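Local coordinates for RNA-binding protein Smaug (Drosophila melanogaster, PDB 1OXJ) that binds RNA, recognising it through a SAM domain that is followed in the same chain by a helical PHAT domain, at residues Leu142-Ile145 and Leu146-Ile150; Gly112-Phe115 and Leu116-Ile119; Ala51-Lys54 and Leu55-Ile59; Met29-Glu32 and Glu33-Leu36. One frame throughout, in Å; residues are numbered along the deposited sequence.

Interaction 1: residues Leu142-Ile145 and Leu146-Ile150; sequences LMWI and LDRSI
Trp144 and Arg148, one helical turn apart, meet ring against aliphatic chain. With its CG anti to the backbone N (chi1 173°), the indole leans along the helix towards Arg148, whose CG lies over one face of the six-membered ring, 3.9 Å from the centroid, in a CH-pi contact displaced towards the rim. The arginine chain is bent at chi2 and chi3, and this fold brings the guanidinium back beside the pyrrole side of the indole. Its plane stands 64° from the ring plane, so the two groups do not stack; Trp144 NE1 sits at the guanidinium edge, and both it and Arg148 NH1, 3.4 Å away, are donors. Arg148 NH1 also forms a salt bridge with Asp147 OD2 at 3.3 Å, the hydrogen bond within it being weak, while Asp147 OD1 pairs with Lys166. On the buried side Ser149 OG donates to Ile145 O over 2.9 Å, from above the carbonyl plane. That oxygen also takes the backbone bond from Ser149 N, so two donors grip it, and the buried hydroxyl finds its acceptor within its own helix. Within the PHAT region, Leu142 and Leu146 pack against helices 111-127 and 159-170, whereas Ile145 faces helix 83-91 as well as Ile119 of helix 111-127.

Interaction 2: residues Gly112-Phe115 and Leu116-Ile119; sequences GLRF and LKVI
Phe115 reaches Ile119, one turn further along the helix, with one side of its ring. Phe115 CB starts beside the following peptide, 3.1 Å from Leu116 N, and chi1 of -172° sends CG away from the residue's own nitrogen and out from the helix. Phe115 CD2 passes 3.8 Å from the same Leu116 N, and Phe115 CE2 then meets Ile119 CG1 at 3.9 Å, with Ile119 CD1 only slightly farther. The approach is oblique to the ring. Ser149 OG also lies against CE2, and at the tip CZ meets Ile145 CG2; both partners are on helix 136-150. The ring thus enters the core of the PHAT domain, an all-helical unit in which Leu90 of helix 83-91 and Val94 also touch it. An alanine in place of Phe115 is likely to leave a gap among these helices and deprive the Ile119 side chain of its aromatic neighbour. Ile119 CG1 also lies 3.3 Å from Phe115 O, the oxygen that accepts the i to i+4 bond from Ile119 N. On another side of the helix the Lys117 chain runs extended until it bends at chi4, which sets Lys117 NZ 3.6 Å from Leu113 CG. The guanidinium of Arg114 is held by Glu73, Asn70 and the carbonyl of Glu108.

Interaction 3: residues Ala51-Lys54 and Leu55-Ile59; sequences ASHK and LALCI
Four successive i to i+4 backbone bonds, from Leu55 N to Ala51 O (2.8 Å) through to Cys58 N and Lys54 O (2.9 Å), make residues 51-59 a regular alpha-helix. On one side His53 and Leu57 form an aromatic-aliphatic pair. The imidazole, carried with CG opposite the backbone nitrogen (chi1 -177°), projects from the helix and leans towards the next turn, and Leu57 lies over one of its faces. Leu57 CG stands 4.1 Å from the His53 ring centroid and only 16° off the normal, a CH-pi contact, while the Leu57 CD1 methyl comes closer to the rim, 3.5 Å from His53 NE2. The same Leu57 CG lies 3.1 Å from His53 O, so the leucine packs tightly against both the ring and the carbonyl of one residue. Around the helix, Lys54 is fully extended beyond CG; Lys54 CG passes 4.4 Å from Cys58 SG, and the ammonium group donates to the carbonyl of Leu17. Ser52 OG likewise turns back to the carbonyl of Thr48, which satisfies a buried hydroxyl near the start of the helix. In the SAM domain this is the beginning of the long C-terminal helix. Leu55 packs onto Leu42 and Phe26, Ser52 touches helix 39-44, and Cys58 and Ile59 rest on Trp13 of helix 10-16.

Interaction 4: residues Met29-Glu32 and Glu33-Leu36; sequences MTYE and EMLL
Thr30 and Glu33 bind each other in both directions, forming a capping box at the start of helix 31-34. Glu33 N donates to Thr30 OG1 over 3.2 Å, and Glu33 OE1 accepts from Thr30 N at 3.0 Å in a nearly straight bond (166°) that uses the anti lone pair of the carboxylate. The hydroxyl is brought to this place by chi1 of 68°, which sets OG1 between the backbone N and the carbonyl carbon. Glu33 CG lies 3.2 Å from Thr30 OG1, and the chain beyond it runs extended back to the threonine nitrogen. A valine at Thr30 would probably leave Glu33 N without its capping acceptor and the first turn less firmly fixed. Next to the box, Met29 CG packs 3.6 Å from Glu33 CB, and the Met29 sulfur comes close to Met34 CA. Farther along, the Tyr31 ring is flanked obliquely by two side chains: Met34 CE approaches Tyr31 CD1 at 3.8 Å, and Leu35 CD1 approaches Tyr31 CE2, across the ring from CD1, at 3.6 Å. Tyr31 OH has a weak hydrogen bond to Arg65, and Glu32 forms a salt bridge with Lys99. This short helix belongs to the SAM domain, where Met34 packs onto Ile59 and Leu62 of helix 49-77 and also touches Met7 and Pro97.

In the fold
Along the chain the order is interaction 4, interaction 3, interaction 2 and interaction 1, which form two pairs. Interactions 3 and 4 belong to the SAM domain, their centres about 14 Å apart, and meet where Ile59 CD1 packs 3.6 Å from Met34 CG. Interactions 1 and 2, about 13 Å apart between centres, lie on consecutive helices of the PHAT domain, 136-150 and 111-127, and touch through Ile145, Leu146 and Ser149 against Phe115 and Ile119. Between the pairs, centres are 22 to 26 Å apart and nothing touches. Helix 49-77 spans both regions, carrying interaction 3 and, farther on, packing against interaction 2, so the RNA-recognising SAM domain is joined to PHAT by a continuous helix.

Interaction 1: residues Leu142-Ile145 and Leu146-Ile150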
ATOM      1  N   LEU A 142       1.501 -12.400   3.077  1.00 31.48           N
ATOM      2  CA  LEU A 142       0.162 -12.088   2.587  1.00 31.16           C
ATOM      3  C   LEU A 142      -0.852 -11.953   3.724  1.00 32.07           C
ATOM      4  O   LEU A 142      -1.688 -11.055   3.709  1.00 31.36           O
ATOM      5  CB  LEU A 142      -0.317 -13.164   1.607  1.00 32.12           C
ATOM      6  CG  LEU A 142      -1.730 -12.957   1.060  1.00 31.71           C
ATOM      7  CD1 LEU A 142      -1.804 -11.581   0.371  1.00 35.36           C
ATOM      8  CD2 LEU A 142      -2.083 -14.079   0.086  1.00 34.92           C
ATOM      9  N   MET A 143      -0.780 -12.838   4.713  1.00 31.38           N
ATOM     10  CA  MET A 143      -1.719 -12.766   5.827  1.00 33.38           C
ATOM     11  C   MET A 143      -1.503 -11.454   6.581  1.00 31.78           C
ATOM     12  O   MET A 143      -2.457 -10.815   7.010  1.00 32.20           O
ATOM     13  CB  MET A 143      -1.544 -13.978   6.744  1.00 35.96           C
ATOM     14  CG  MET A 143      -1.928 -15.306   6.083  1.00 37.44           C
ATOM     15  SD  MET A 143      -3.696 -15.467   5.684  1.00 35.49           S
ATOM     16  CE  MET A 143      -4.342 -15.725   7.342  1.00 40.05           C
ATOM     17  N   TRP A 144      -0.247 -11.036   6.719  1.00 32.92           N
ATOM     18  CA  TRP A 144       0.054  -9.774   7.385  1.00 31.33           C
ATOM     19  C   TRP A 144      -0.519  -8.618   6.551  1.00 31.80           C
ATOM     20  O   TRP A 144      -1.059  -7.649   7.087  1.00 31.83           O
ATOM     21  CB  TRP A 144       1.561  -9.602   7.522  1.00 32.48           C
ATOM     22  CG  TRP A 144       1.964  -8.271   8.049  1.00 33.73           C
ATOM     23  CD1 TRP A 144       1.948  -7.857   9.356  1.00 35.49           C
ATOM     24  CD2 TRP A 144       2.431  -7.160   7.279  1.00 34.24           C
ATOM     25  NE1 TRP A 144       2.382  -6.554   9.442  1.00 36.31           N
ATOM     26  CE2 TRP A 144       2.683  -6.102   8.182  1.00 34.91           C
ATOM     27  CE3 TRP A 144       2.662  -6.955   5.911  1.00 34.97           C
ATOM     28  CZ2 TRP A 144       3.157  -4.854   7.761  1.00 38.15           C
ATOM     29  CZ3 TRP A 144       3.133  -5.713   5.491  1.00 35.00           C
ATOM     30  CH2 TRP A 144       3.375  -4.679   6.415  1.00 35.83           C
ATOM     31  N   ILE A 145      -0.394  -8.718   5.233  1.00 29.24           N
ATOM     32  CA  ILE A 145      -0.930  -7.674   4.357  1.00 29.12           C
ATOM     33  C   ILE A 145      -2.449  -7.554   4.536  1.00 29.68           C
ATOM     34  O   ILE A 145      -2.985  -6.451   4.701  1.00 31.32           O
ATOM     35  CB  ILE A 145      -0.623  -7.989   2.873  1.00 26.40           C
ATOM     36  CG1 ILE A 145       0.880  -7.828   2.609  1.00 27.25           C
ATOM     37  CG2 ILE A 145      -1.446  -7.061   1.954  1.00 27.03           C
ATOM     38  CD1 ILE A 145       1.314  -8.329   1.213  1.00 26.51           C
ATOM     39  N   LEU A 146      -3.148  -8.681   4.492  1.00 30.70           N
ATOM     40  CA  LEU A 146      -4.597  -8.658   4.660  1.00 33.68           C
ATOM     41  C   LEU A 146      -4.895  -8.041   6.016  1.00 35.55           C
ATOM     42  O   LEU A 146      -5.820  -7.249   6.167  1.00 36.50           O
ATOM     43  CB  LEU A 146      -5.166 -10.077   4.582  1.00 33.28           C
ATOM     44  CG  LEU A 146      -4.969 -10.772   3.230  1.00 35.00           C
ATOM     45  CD1 LEU A 146      -5.494 -12.195   3.291  1.00 34.92           C
ATOM     46  CD2 LEU A 146      -5.682  -9.986   2.146  1.00 33.71           C
ATOM     47  N   ASP A 147      -4.072  -8.405   6.989  1.00 38.96           N
ATOM     48  CA  ASP A 147      -4.188  -7.923   8.356  1.00 40.40           C
ATOM     49  C   ASP A 147      -4.162  -6.393   8.410  1.00 39.83           C
ATOM     50  O   ASP A 147      -5.044  -5.771   9.003  1.00 39.57           O
ATOM     51  CB  ASP A 147      -3.044  -8.521   9.178  1.00 44.63           C
ATOM     52  CG  ASP A 147      -3.379  -8.641  10.645  1.00 49.34           C
ATOM     53  OD1 ASP A 147      -4.540  -8.976  10.967  1.00 51.75           O
ATOM     54  OD2 ASP A 147      -2.473  -8.418  11.476  1.00 53.29           O
ATOM     55  N   ARG A 148      -3.159  -5.787   7.784  1.00 38.20           N
ATOM     56  CA  ARG A 148      -3.038  -4.331   7.761  1.00 37.51           C
ATOM     57  C   ARG A 148      -4.129  -3.696   6.897  1.00 37.07           C
ATOM     58  O   ARG A 148      -4.565  -2.583   7.171  1.00 36.60           O
ATOM     59  CB  ARG A 148      -1.666  -3.915   7.219  1.00 38.80           C
ATOM     60  CG  ARG A 148      -0.477  -4.347   8.071  1.00 43.81           C
ATOM     61  CD  ARG A 148      -0.340  -3.493   9.330  1.00 47.48           C
ATOM     62  NE  ARG A 148      -1.415  -3.726  10.294  1.00 50.60           N
ATOM     63  CZ  ARG A 148      -1.516  -4.810  11.059  1.00 53.74           C
ATOM     64  NH1 ARG A 148      -0.605  -5.772  10.980  1.00 54.57           N
ATOM     65  NH2 ARG A 148      -2.531  -4.934  11.908  1.00 54.99           N
ATOM     66  N   SER A 149      -4.562  -4.399   5.853  1.00 35.31           N
ATOM     67  CA  SER A 149      -5.603  -3.881   4.963  1.00 36.42           C
ATOM     68  C   SER A 149      -6.966  -3.830   5.668  1.00 37.24           C
ATOM     69  O   SER A 149      -7.764  -2.907   5.449  1.00 37.76           O
ATOM     70  CB  SER A 149      -5.707  -4.755   3.704  1.00 35.93           C
ATOM     71  OG  SER A 149      -4.499  -4.724   2.954  1.00 33.75           O
ATOM     72  N   ILE A 150      -7.229  -4.823   6.511  1.00 37.69           N
ATOM     73  CA  ILE A 150      -8.495  -4.884   7.243  1.00 38.50           C
ATOM     74  C   ILE A 150      -8.640  -3.651   8.131  1.00 39.26           C
ATOM     75  O   ILE A 150      -9.749  -3.186   8.392  1.00 39.64           O
ATOM     76  CB  ILE A 150      -8.570  -6.167   8.108  1.00 38.27           C
ATOM     77  CG1 ILE A 150      -8.731  -7.390   7.200  1.00 38.91           C
ATOM     78  CG2 ILE A 150      -9.742  -6.092   9.079  1.00 41.05           C
ATOM     79  CD1 ILE A 150      -8.589  -8.722   7.915  1.00 37.91           C
TER

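Interaction 2: residues Gly112-Phe115 and Leu116-Ile119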
ATOM      1  N   GLY A 112      -6.556   2.691  -3.768  1.00 30.18           N
ATOM      2  CA  GLY A 112      -7.205   1.693  -2.944  1.00 29.86           C
ATOM      3  C   GLY A 112      -7.857   0.624  -3.794  1.00 30.80           C
ATOM      4  O   GLY A 112      -7.774  -0.567  -3.492  1.00 31.28           O
ATOM      5  N   LEU A 113      -8.512   1.052  -4.867  1.00 31.83           N
ATOM      6  CA  LEU A 113      -9.191   0.129  -5.771  1.00 33.21           C
ATOM      7  C   LEU A 113      -8.205  -0.803  -6.488  1.00 32.96           C
ATOM      8  O   LEU A 113      -8.459  -2.001  -6.607  1.00 33.74           O
ATOM      9  CB  LEU A 113      -9.990   0.922  -6.809  1.00 35.23           C
ATOM     10  CG  LEU A 113     -11.042   0.156  -7.606  1.00 42.06           C
ATOM     11  CD1 LEU A 113     -12.158  -0.288  -6.657  1.00 42.47           C
ATOM     12  CD2 LEU A 113     -11.606   1.058  -8.713  1.00 44.24           C
ATOM     13  N   ARG A 114      -7.100  -0.249  -6.982  1.00 31.35           N
ATOM     14  CA  ARG A 114      -6.101  -1.049  -7.678  1.00 32.15           C
ATOM     15  C   ARG A 114      -5.472  -2.045  -6.705  1.00 33.17           C
ATOM     16  O   ARG A 114      -5.171  -3.181  -7.074  1.00 31.66           O
ATOM     17  CB  ARG A 114      -5.004  -0.153  -8.266  1.00 32.68           C
ATOM     18  CG  ARG A 114      -5.499   0.857  -9.318  1.00 36.94           C
ATOM     19  CD  ARG A 114      -6.351   0.175 -10.381  1.00 38.73           C
ATOM     20  NE  ARG A 114      -5.622  -0.845 -11.139  1.00 41.05           N
ATOM     21  CZ  ARG A 114      -4.883  -0.603 -12.223  1.00 43.15           C
ATOM     22  NH1 ARG A 114      -4.755   0.631 -12.692  1.00 43.71           N
ATOM     23  NH2 ARG A 114      -4.291  -1.604 -12.864  1.00 42.13           N
ATOM     24  N   PHE A 115      -5.273  -1.601  -5.465  1.00 29.91           N
ATOM     25  CA  PHE A 115      -4.683  -2.444  -4.431  1.00 31.26           C
ATOM     26  C   PHE A 115      -5.588  -3.637  -4.134  1.00 30.52           C
ATOM     27  O   PHE A 115      -5.124  -4.778  -4.043  1.00 31.71           O
ATOM     28  CB  PHE A 115      -4.459  -1.632  -3.151  1.00 28.09           C
ATOM     29  CG  PHE A 115      -3.675  -2.365  -2.102  1.00 28.26           C
ATOM     30  CD1 PHE A 115      -2.291  -2.307  -2.092  1.00 25.50           C
ATOM     31  CD2 PHE A 115      -4.326  -3.118  -1.130  1.00 29.46           C
ATOM     32  CE1 PHE A 115      -1.546  -2.994  -1.116  1.00 28.38           C
ATOM     33  CE2 PHE A 115      -3.599  -3.810  -0.151  1.00 29.25           C
ATOM     34  CZ  PHE A 115      -2.204  -3.742  -0.148  1.00 28.14           C
ATOM     35  N   LEU A 116      -6.882  -3.379  -3.978  1.00 31.21           N
ATOM     36  CA  LEU A 116      -7.826  -4.451  -3.708  1.00 32.03           C
ATOM     37  C   LEU A 116      -7.952  -5.389  -4.907  1.00 33.31           C
ATOM     38  O   LEU A 116      -8.177  -6.591  -4.744  1.00 33.52           O
ATOM     39  CB  LEU A 116      -9.193  -3.878  -3.335  1.00 34.14           C
ATOM     40  CG  LEU A 116      -9.302  -3.234  -1.950  1.00 34.11           C
ATOM     41  CD1 LEU A 116     -10.697  -2.686  -1.776  1.00 37.05           C
ATOM     42  CD2 LEU A 116      -8.989  -4.264  -0.859  1.00 37.02           C
ATOM     43  N   LYS A 117      -7.799  -4.844  -6.112  1.00 34.03           N
ATOM     44  CA  LYS A 117      -7.876  -5.664  -7.323  1.00 35.85           C
ATOM     45  C   LYS A 117      -6.717  -6.659  -7.336  1.00 34.67           C
ATOM     46  O   LYS A 117      -6.905  -7.839  -7.639  1.00 35.06           O
ATOM     47  CB  LYS A 117      -7.805  -4.792  -8.588  1.00 38.64           C
ATOM     48  CG  LYS A 117      -9.157  -4.314  -9.117  1.00 45.13           C
ATOM     49  CD  LYS A 117      -8.989  -3.582 -10.453  1.00 49.63           C
ATOM     50  CE  LYS A 117     -10.328  -3.268 -11.108  1.00 51.61           C
ATOM     51  NZ  LYS A 117     -11.109  -2.264 -10.337  1.00 55.67           N
ATOM     52  N   VAL A 118      -5.522  -6.175  -7.014  1.00 32.87           N
ATOM     53  CA  VAL A 118      -4.339  -7.021  -6.982  1.00 31.81           C
ATOM     54  C   VAL A 118      -4.482  -8.083  -5.894  1.00 33.07           C
ATOM     55  O   VAL A 118      -4.094  -9.238  -6.091  1.00 31.08           O
ATOM     56  CB  VAL A 118      -3.068  -6.192  -6.729  1.00 32.97           C
ATOM     57  CG1 VAL A 118      -1.900  -7.118  -6.402  1.00 31.90           C
ATOM     58  CG2 VAL A 118      -2.748  -5.350  -7.963  1.00 33.65           C
ATOM     59  N   ILE A 119      -5.049  -7.702  -4.750  1.00 31.11           N
ATOM     60  CA  ILE A 119      -5.249  -8.670  -3.676  1.00 32.71           C
ATOM     61  C   ILE A 119      -6.124  -9.816  -4.176  1.00 33.81           C
ATOM     62  O   ILE A 119      -5.856 -10.983  -3.879  1.00 34.68           O
ATOM     63  CB  ILE A 119      -5.919  -8.027  -2.431  1.00 32.62           C
ATOM     64  CG1 ILE A 119      -4.942  -7.078  -1.731  1.00 31.58           C
ATOM     65  CG2 ILE A 119      -6.367  -9.117  -1.462  1.00 35.37           C
ATOM     66  CD1 ILE A 119      -3.692  -7.770  -1.166  1.00 33.91           C
TER

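Interaction 3: residues Ala51-Lys54 and Leu55-Ile59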
ATOM      1  N   ALA A  51      17.105  13.086   5.508  1.00 43.64           N
ATOM      2  CA  ALA A  51      15.689  12.745   5.588  1.00 41.33           C
ATOM      3  C   ALA A  51      14.906  13.434   4.470  1.00 40.96           C
ATOM      4  O   ALA A  51      13.899  12.906   4.000  1.00 39.82           O
ATOM      5  CB  ALA A  51      15.135  13.138   6.950  1.00 40.86           C
ATOM      6  N   SER A  52      15.368  14.605   4.040  1.00 39.16           N
ATOM      7  CA  SER A  52      14.690  15.323   2.961  1.00 40.24           C
ATOM      8  C   SER A  52      14.756  14.466   1.708  1.00 41.21           C
ATOM      9  O   SER A  52      13.750  14.251   1.028  1.00 40.88           O
ATOM     10  CB  SER A  52      15.362  16.675   2.690  1.00 38.71           C
ATOM     11  OG  SER A  52      15.143  17.591   3.753  1.00 38.88           O
ATOM     12  N   HIS A  53      15.952  13.968   1.409  1.00 41.95           N
ATOM     13  CA  HIS A  53      16.144  13.126   0.239  1.00 41.26           C
ATOM     14  C   HIS A  53      15.341  11.829   0.350  1.00 40.89           C
ATOM     15  O   HIS A  53      14.644  11.442  -0.583  1.00 41.09           O
ATOM     16  CB  HIS A  53      17.632  12.798   0.058  1.00 45.35           C
ATOM     17  CG  HIS A  53      17.921  11.991  -1.170  1.00 47.11           C
ATOM     18  ND1 HIS A  53      17.599  12.428  -2.438  1.00 50.13           N
ATOM     19  CD2 HIS A  53      18.476  10.766  -1.323  1.00 49.05           C
ATOM     20  CE1 HIS A  53      17.941  11.503  -3.319  1.00 50.65           C
ATOM     21  NE2 HIS A  53      18.475  10.485  -2.668  1.00 50.61           N
ATOM     22  N   LYS A  54      15.433  11.161   1.497  1.00 38.95           N
ATOM     23  CA  LYS A  54      14.718   9.910   1.688  1.00 39.78           C
ATOM     24  C   LYS A  54      13.201  10.069   1.605  1.00 38.62           C
ATOM     25  O   LYS A  54      12.530   9.298   0.922  1.00 36.71           O
ATOM     26  CB  LYS A  54      15.086   9.285   3.031  1.00 39.00           C
ATOM     27  CG  LYS A  54      14.475   7.914   3.241  1.00 41.61           C
ATOM     28  CD  LYS A  54      14.810   7.394   4.627  1.00 43.72           C
ATOM     29  CE  LYS A  54      14.305   5.978   4.826  1.00 43.79           C
ATOM     30  NZ  LYS A  54      14.624   5.483   6.194  1.00 45.78           N
ATOM     31  N   LEU A  55      12.660  11.066   2.295  1.00 37.24           N
ATOM     32  CA  LEU A  55      11.218  11.283   2.267  1.00 36.06           C
ATOM     33  C   LEU A  55      10.771  11.682   0.865  1.00 36.55           C
ATOM     34  O   LEU A  55       9.716  11.256   0.396  1.00 36.01           O
ATOM     35  CB  LEU A  55      10.818  12.356   3.288  1.00 35.76           C
ATOM     36  CG  LEU A  55       9.316  12.626   3.444  1.00 34.33           C
ATOM     37  CD1 LEU A  55       8.560  11.323   3.658  1.00 32.35           C
ATOM     38  CD2 LEU A  55       9.102  13.564   4.624  1.00 33.62           C
ATOM     39  N   ALA A  56      11.579  12.484   0.180  1.00 36.45           N
ATOM     40  CA  ALA A  56      11.224  12.898  -1.170  1.00 38.37           C
ATOM     41  C   ALA A  56      11.154  11.660  -2.060  1.00 37.25           C
ATOM     42  O   ALA A  56      10.275  11.549  -2.911  1.00 37.79           O
ATOM     43  CB  ALA A  56      12.257  13.887  -1.712  1.00 39.45           C
ATOM     44  N   LEU A  57      12.085  10.733  -1.857  1.00 36.80           N
ATOM     45  CA  LEU A  57      12.111   9.494  -2.632  1.00 38.04           C
ATOM     46  C   LEU A  57      10.870   8.660  -2.345  1.00 36.69           C
ATOM     47  O   LEU A  57      10.281   8.075  -3.252  1.00 37.13           O
ATOM     48  CB  LEU A  57      13.351   8.667  -2.287  1.00 40.62           C
ATOM     49  CG  LEU A  57      14.706   9.194  -2.756  1.00 44.54           C
ATOM     50  CD1 LEU A  57      15.795   8.211  -2.338  1.00 45.52           C
ATOM     51  CD2 LEU A  57      14.691   9.372  -4.272  1.00 43.61           C
ATOM     52  N   CYS A  58      10.480   8.606  -1.076  1.00 34.91           N
ATOM     53  CA  CYS A  58       9.303   7.840  -0.679  1.00 34.85           C
ATOM     54  C   CYS A  58       8.040   8.442  -1.279  1.00 32.81           C
ATOM     55  O   CYS A  58       7.149   7.713  -1.713  1.00 32.68           O
ATOM     56  CB  CYS A  58       9.191   7.785   0.849  1.00 34.58           C
ATOM     57  SG  CYS A  58      10.493   6.814   1.637  1.00 41.28           S
ATOM     58  N   ILE A  59       7.965   9.772  -1.301  1.00 32.05           N
ATOM     59  CA  ILE A  59       6.810  10.461  -1.871  1.00 32.89           C
ATOM     60  C   ILE A  59       6.761  10.166  -3.372  1.00 34.11           C
ATOM     61  O   ILE A  59       5.688   9.959  -3.949  1.00 31.22           O
ATOM     62  CB  ILE A  59       6.913  11.994  -1.632  1.00 32.53           C
ATOM     63  CG1 ILE A  59       6.795  12.298  -0.134  1.00 34.27           C
ATOM     64  CG2 ILE A  59       5.837  12.732  -2.414  1.00 30.90           C
ATOM     65  CD1 ILE A  59       5.395  12.121   0.445  1.00 35.74           C
TER

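Interaction 4: residues Met29-Glu32 and Glu33-Leu36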
ATOM      1  N   MET A  29      -1.878  18.917   6.821  1.00 40.30           N
ATOM      2  CA  MET A  29      -1.593  18.716   5.408  1.00 37.14           C
ATOM      3  C   MET A  29      -2.642  17.826   4.768  1.00 33.99           C
ATOM      4  O   MET A  29      -3.070  16.833   5.359  1.00 34.06           O
ATOM      5  CB  MET A  29      -0.208  18.073   5.237  1.00 32.71           C
ATOM      6  CG  MET A  29       0.338  18.130   3.815  1.00 32.13           C
ATOM      7  SD  MET A  29       2.065  17.582   3.722  1.00 20.52           S
ATOM      8  CE  MET A  29       2.803  18.733   4.624  1.00 23.26           C
ATOM      9  N   THR A  30      -3.060  18.189   3.562  1.00 31.36           N
ATOM     10  CA  THR A  30      -4.032  17.378   2.844  1.00 32.16           C
ATOM     11  C   THR A  30      -3.259  16.359   2.026  1.00 30.99           C
ATOM     12  O   THR A  30      -2.051  16.501   1.799  1.00 30.38           O
ATOM     13  CB  THR A  30      -4.869  18.202   1.866  1.00 33.09           C
ATOM     14  OG1 THR A  30      -4.030  18.661   0.795  1.00 31.07           O
ATOM     15  CG2 THR A  30      -5.493  19.383   2.579  1.00 34.51           C
ATOM     16  N   TYR A  31      -3.970  15.340   1.569  1.00 28.64           N
ATOM     17  CA  TYR A  31      -3.379  14.293   0.772  1.00 27.53           C
ATOM     18  C   TYR A  31      -2.706  14.884  -0.477  1.00 27.58           C
ATOM     19  O   TYR A  31      -1.556  14.565  -0.786  1.00 28.87           O
ATOM     20  CB  TYR A  31      -4.469  13.304   0.391  1.00 25.64           C
ATOM     21  CG  TYR A  31      -4.002  12.182  -0.486  1.00 26.83           C
ATOM     22  CD1 TYR A  31      -3.534  10.987   0.061  1.00 27.22           C
ATOM     23  CD2 TYR A  31      -4.049  12.302  -1.867  1.00 26.40           C
ATOM     24  CE1 TYR A  31      -3.137   9.939  -0.756  1.00 26.14           C
ATOM     25  CE2 TYR A  31      -3.652  11.263  -2.693  1.00 26.51           C
ATOM     26  CZ  TYR A  31      -3.202  10.087  -2.135  1.00 28.96           C
ATOM     27  OH  TYR A  31      -2.844   9.049  -2.961  1.00 30.64           O
ATOM     28  N   GLU A  32      -3.399  15.773  -1.179  1.00 27.19           N
ATOM     29  CA  GLU A  32      -2.812  16.354  -2.386  1.00 30.50           C
ATOM     30  C   GLU A  32      -1.541  17.150  -2.090  1.00 29.82           C
ATOM     31  O   GLU A  32      -0.601  17.142  -2.875  1.00 30.84           O
ATOM     32  CB  GLU A  32      -3.833  17.249  -3.105  1.00 32.21           C
ATOM     33  CG  GLU A  32      -5.026  16.513  -3.721  1.00 37.09           C
ATOM     34  CD  GLU A  32      -5.944  15.849  -2.695  1.00 40.53           C
ATOM     35  OE1 GLU A  32      -6.187  16.437  -1.618  1.00 41.04           O
ATOM     36  OE2 GLU A  32      -6.443  14.737  -2.977  1.00 42.45           O
ATOM     37  N   GLU A  33      -1.513  17.847  -0.961  1.00 31.40           N
ATOM     38  CA  GLU A  33      -0.332  18.627  -0.599  1.00 32.30           C
ATOM     39  C   GLU A  33       0.856  17.711  -0.338  1.00 32.32           C
ATOM     40  O   GLU A  33       1.990  18.033  -0.718  1.00 31.54           O
ATOM     41  CB  GLU A  33      -0.616  19.483   0.637  1.00 35.03           C
ATOM     42  CG  GLU A  33      -1.582  20.640   0.361  1.00 39.76           C
ATOM     43  CD  GLU A  33      -1.812  21.502   1.586  1.00 41.42           C
ATOM     44  OE1 GLU A  33      -2.277  20.969   2.621  1.00 38.60           O
ATOM     45  OE2 GLU A  33      -1.526  22.715   1.510  1.00 46.38           O
ATOM     46  N   MET A  34       0.598  16.577   0.314  1.00 29.59           N
ATOM     47  CA  MET A  34       1.653  15.603   0.601  1.00 31.31           C
ATOM     48  C   MET A  34       2.347  15.209  -0.694  1.00 32.13           C
ATOM     49  O   MET A  34       3.574  15.110  -0.739  1.00 32.74           O
ATOM     50  CB  MET A  34       1.077  14.336   1.281  1.00 28.05           C
ATOM     51  CG  MET A  34       2.022  13.077   1.269  1.00 29.81           C
ATOM     52  SD  MET A  34       1.352  11.602   2.092  1.00 21.11           S
ATOM     53  CE  MET A  34       0.167  11.052   0.884  1.00 32.25           C
ATOM     54  N   LEU A  35       1.563  14.994  -1.748  1.00 33.20           N
ATOM     55  CA  LEU A  35       2.117  14.587  -3.040  1.00 35.31           C
ATOM     56  C   LEU A  35       2.889  15.685  -3.764  1.00 37.32           C
ATOM     57  O   LEU A  35       3.525  15.427  -4.781  1.00 38.01           O
ATOM     58  CB  LEU A  35       1.011  14.039  -3.954  1.00 36.23           C
ATOM     59  CG  LEU A  35       0.317  12.777  -3.430  1.00 35.35           C
ATOM     60  CD1 LEU A  35      -0.716  12.297  -4.442  1.00 38.43           C
ATOM     61  CD2 LEU A  35       1.347  11.685  -3.165  1.00 38.71           C
ATOM     62  N   LEU A  36       2.840  16.906  -3.234  1.00 38.66           N
ATOM     63  CA  LEU A  36       3.557  18.029  -3.834  1.00 39.44           C
ATOM     64  C   LEU A  36       4.907  18.244  -3.161  1.00 38.68           C
ATOM     65  O   LEU A  36       5.679  19.114  -3.562  1.00 41.23           O
ATOM     66  CB  LEU A  36       2.727  19.310  -3.721  1.00 40.11           C
ATOM     67  CG  LEU A  36       1.416  19.307  -4.509  1.00 42.10           C
ATOM     68  CD1 LEU A  36       0.686  20.628  -4.304  1.00 41.94           C
ATOM     69  CD2 LEU A  36       1.713  19.077  -5.981  1.00 43.07           C
TER